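Local coordinates for YkuI protein (PDB 2BAS), which carries an EAL domain, binds the second messenger cyclic di-GMP and probably acts as a phosphodiesterase on it, at residues F143-T148 and H161-Y166. Residues are numbered along the deposited sequence; the frame is centred on the assembly and turned at random.
Sequences FVLEIT and HMLAYY
One methyl group, CD2 of L145, makes both of this strand leucine's contacts with residues 161-166 of the helix. L145 CD2 lies 3.7 Å from CD1 of the Y166 ring and 3.8 Å from its CE1, coming in obliquely, while the leucine and tyrosine side chains cross at roughly a right angle. L145 CD2 also meets CD2 of L163 at 3.9 Å, one turn back along the helix. CB of L145 already faces the helix, and CG anti to the backbone nitrogen (chi1 -167°), beside the carbonyl carbon, goes with CD2 reaching toward Y166 and L163. I147, two residues on, points the same way; its CG1 touches CD2 of L163 at 4.0 Å, and here the two side chains run past each other in opposite directions. L163 CD2 is thus shared by both strand residues. Strand and helix are the first two elements of a beta-alpha-beta unit completed by strand 172-178, in the TIM-barrel-like fold of EAL domains; the axes of strand 143-147 and residues 161-166 of the helix run nearly antiparallel (169°), 11.6 Å apart at closest approach. On the helix itself, the selenomethionine M162 puts CE over the centre of one face of the Y166 ring, 3.5 Å above its plane. The hydroxyl at the far end of that ring hydrogen-bonds to the carbonyl O of G123. F126, on helix 124-135, also touches L145, and L127 of that helix packs on Y166.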
ATOM      1  N   PHE A 143      21.647  15.081   9.896  1.00 63.71           N
ATOM      2  CA  PHE A 143      22.144  13.774   9.490  1.00 63.95           C
ATOM      3  C   PHE A 143      21.034  12.846   9.044  1.00 63.31           C
ATOM      4  O   PHE A 143      20.038  12.660   9.748  1.00 63.07           O
ATOM      5  CB  PHE A 143      22.922  13.102  10.621  1.00 63.97           C
ATOM      6  CG  PHE A 143      24.226  13.774  10.948  1.00 68.03           C
ATOM      7  CD1 PHE A 143      24.362  14.526  12.118  1.00 68.05           C
ATOM      8  CD2 PHE A 143      25.324  13.658  10.095  1.00 66.73           C
ATOM      9  CE1 PHE A 143      25.571  15.143  12.433  1.00 68.06           C
ATOM     10  CE2 PHE A 143      26.530  14.280  10.405  1.00 66.36           C
ATOM     11  CZ  PHE A 143      26.656  15.020  11.573  1.00 64.45           C
ATOM     12  N   VAL A 144      21.214  12.259   7.868  1.00 63.09           N
ATOM     13  CA  VAL A 144      20.302  11.225   7.404  1.00 62.18           C
ATOM     14  C   VAL A 144      21.048   9.886   7.331  1.00 61.05           C
ATOM     15  O   VAL A 144      21.898   9.667   6.466  1.00 60.52           O
ATOM     16  CB  VAL A 144      19.603  11.597   6.081  1.00 61.74           C
ATOM     17  CG1 VAL A 144      18.672  10.486   5.651  1.00 65.54           C
ATOM     18  CG2 VAL A 144      18.802  12.878   6.251  1.00 61.84           C
ATOM     19  N   LEU A 145      20.726   9.015   8.280  1.00 59.50           N
ATOM     20  CA  LEU A 145      21.298   7.692   8.357  1.00 59.44           C
ATOM     21  C   LEU A 145      20.487   6.713   7.498  1.00 61.27           C
ATOM     22  O   LEU A 145      19.349   6.354   7.836  1.00 59.56           O
ATOM     23  CB  LEU A 145      21.318   7.240   9.814  1.00 58.47           C
ATOM     24  CG  LEU A 145      22.130   6.017  10.209  1.00 60.10           C
ATOM     25  CD1 LEU A 145      23.602   6.387  10.285  1.00 66.60           C
ATOM     26  CD2 LEU A 145      21.661   5.496  11.554  1.00 62.11           C
ATOM     27  N   GLU A 146      21.079   6.298   6.379  1.00 62.61           N
ATOM     28  CA  GLU A 146      20.460   5.326   5.499  1.00 66.50           C
ATOM     29  C   GLU A 146      20.794   3.913   5.964  1.00 65.45           C
ATOM     30  O   GLU A 146      21.961   3.569   6.137  1.00 68.19           O
ATOM     31  CB  GLU A 146      20.916   5.520   4.058  1.00 65.48           C
ATOM     32  CG  GLU A 146      20.587   6.875   3.431  1.00 72.92           C
ATOM     33  CD  GLU A 146      21.114   6.997   1.991  1.00 75.09           C
ATOM     34  OE1 GLU A 146      21.219   5.959   1.283  1.00 82.39           O
ATOM     35  OE2 GLU A 146      21.417   8.136   1.566  1.00 83.68           O
ATOM     36  N   ILE A 147      19.765   3.104   6.165  1.00 65.38           N
ATOM     37  CA  ILE A 147      19.936   1.731   6.599  1.00 67.83           C
ATOM     38  C   ILE A 147      19.391   0.753   5.550  1.00 68.48           C
ATOM     39  O   ILE A 147      18.385   1.031   4.888  1.00 67.87           O
ATOM     40  CB  ILE A 147      19.253   1.485   7.976  1.00 68.52           C
ATOM     41  CG1 ILE A 147      19.681   2.544   9.000  1.00 69.84           C
ATOM     42  CG2 ILE A 147      19.598   0.098   8.516  1.00 70.35           C
ATOM     43  CD1 ILE A 147      21.163   2.468   9.415  1.00 69.67           C
ATOM     44  N   THR A 148      20.082  -0.373   5.388  1.00 68.58           N
ATOM     45  CA  THR A 148      19.651  -1.436   4.491  1.00 70.29           C
ATOM     46  C   THR A 148      19.387  -2.673   5.342  1.00 70.26           C
ATOM     47  O   THR A 148      20.325  -3.313   5.827  1.00 70.93           O
ATOM     48  CB  THR A 148      20.718  -1.758   3.414  1.00 70.46           C
ATOM     49  OG1 THR A 148      21.194  -0.545   2.820  1.00 72.63           O
ATOM     50  CG2 THR A 148      20.137  -2.657   2.326  1.00 72.71           C
ATOM     51  N   HIS A 161      15.573  -0.854  17.935  1.00 66.62           N
ATOM     52  CA  HIS A 161      15.799  -0.332  19.274  1.00 67.61           C
ATOM     53  C   HIS A 161      16.830   0.801  19.227  1.00 68.04           C
ATOM     54  O   HIS A 161      16.521   1.919  19.646  1.00 68.21           O
ATOM     55  CB  HIS A 161      16.216  -1.467  20.221  1.00 67.85           C
ATOM     56  CG  HIS A 161      16.570  -1.021  21.607  1.00 68.68           C
ATOM     57  ND1 HIS A 161      15.624  -0.797  22.582  1.00 67.44           N
ATOM     58  CD2 HIS A 161      17.772  -0.786  22.188  1.00 68.34           C
ATOM     59  CE1 HIS A 161      16.226  -0.430  23.701  1.00 67.66           C
ATOM     60  NE2 HIS A 161      17.530  -0.415  23.488  1.00 68.07           N
HETATM   61  N   MSE A 162      18.024   0.535  18.686  1.00 67.44           N
HETATM   62  CA  MSE A 162      19.047   1.583  18.592  1.00 69.71           C
HETATM   63  C   MSE A 162      18.692   2.666  17.586  1.00 66.84           C
HETATM   64  O   MSE A 162      19.179   3.792  17.695  1.00 66.78           O
HETATM   65  CB  MSE A 162      20.455   1.037  18.313  1.00 68.71           C
HETATM   66  CG  MSE A 162      20.655   0.447  16.941  1.00 72.70           C
HETATM   67 SE   MSE A 162      22.350   0.993  16.125  1.00 80.88          SE
HETATM   68  CE  MSE A 162      21.732   2.671  15.332  1.00 73.39           C
ATOM     69  N   LEU A 163      17.853   2.330  16.612  1.00 65.75           N
ATOM     70  CA  LEU A 163      17.393   3.321  15.650  1.00 64.43           C
ATOM     71  C   LEU A 163      16.406   4.277  16.301  1.00 64.74           C
ATOM     72  O   LEU A 163      16.437   5.478  16.037  1.00 65.57           O
ATOM     73  CB  LEU A 163      16.805   2.670  14.400  1.00 63.49           C
ATOM     74  CG  LEU A 163      17.855   2.167  13.400  1.00 62.33           C
ATOM     75  CD1 LEU A 163      17.201   1.404  12.269  1.00 62.22           C
ATOM     76  CD2 LEU A 163      18.718   3.298  12.848  1.00 57.13           C
ATOM     77  N   ALA A 164      15.553   3.752  17.174  1.00 64.09           N
ATOM     78  CA  ALA A 164      14.629   4.602  17.919  1.00 64.20           C
ATOM     79  C   ALA A 164      15.419   5.534  18.837  1.00 63.83           C
ATOM     80  O   ALA A 164      15.046   6.694  19.013  1.00 63.70           O
ATOM     81  CB  ALA A 164      13.615   3.769  18.715  1.00 62.28           C
ATOM     82  N   TYR A 165      16.517   5.019  19.391  1.00 63.90           N
ATOM     83  CA  TYR A 165      17.385   5.776  20.296  1.00 64.50           C
ATOM     84  C   TYR A 165      18.085   6.919  19.564  1.00 64.57           C
ATOM     85  O   TYR A 165      18.120   8.050  20.045  1.00 64.59           O
ATOM     86  CB  TYR A 165      18.411   4.844  20.941  1.00 64.60           C
ATOM     87  CG  TYR A 165      19.430   5.532  21.824  1.00 66.47           C
ATOM     88  CD1 TYR A 165      19.089   5.965  23.112  1.00 65.42           C
ATOM     89  CD2 TYR A 165      20.745   5.727  21.388  1.00 64.97           C
ATOM     90  CE1 TYR A 165      20.023   6.589  23.936  1.00 64.68           C
ATOM     91  CE2 TYR A 165      21.687   6.351  22.206  1.00 65.36           C
ATOM     92  CZ  TYR A 165      21.316   6.781  23.477  1.00 65.69           C
ATOM     93  OH  TYR A 165      22.238   7.396  24.293  1.00 68.33           O
ATOM     94  N   TYR A 166      18.639   6.603  18.399  1.00 64.12           N
ATOM     95  CA  TYR A 166      19.263   7.592  17.536  1.00 63.88           C
ATOM     96  C   TYR A 166      18.315   8.742  17.232  1.00 65.27           C
ATOM     97  O   TYR A 166      18.744   9.895  17.140  1.00 66.39           O
ATOM     98  CB  TYR A 166      19.687   6.930  16.233  1.00 62.29           C
ATOM     99  CG  TYR A 166      21.106   6.437  16.210  1.00 59.00           C
ATOM    100  CD1 TYR A 166      21.864   6.559  15.057  1.00 57.46           C
ATOM    101  CD2 TYR A 166      21.702   5.872  17.341  1.00 60.09           C
ATOM    102  CE1 TYR A 166      23.168   6.120  15.015  1.00 61.13           C
ATOM    103  CE2 TYR A 166      23.019   5.429  17.311  1.00 58.06           C
ATOM    104  CZ  TYR A 166      23.741   5.561  16.140  1.00 59.02           C
ATOM    105  OH  TYR A 166      25.038   5.131  16.063  1.00 60.56           O
TER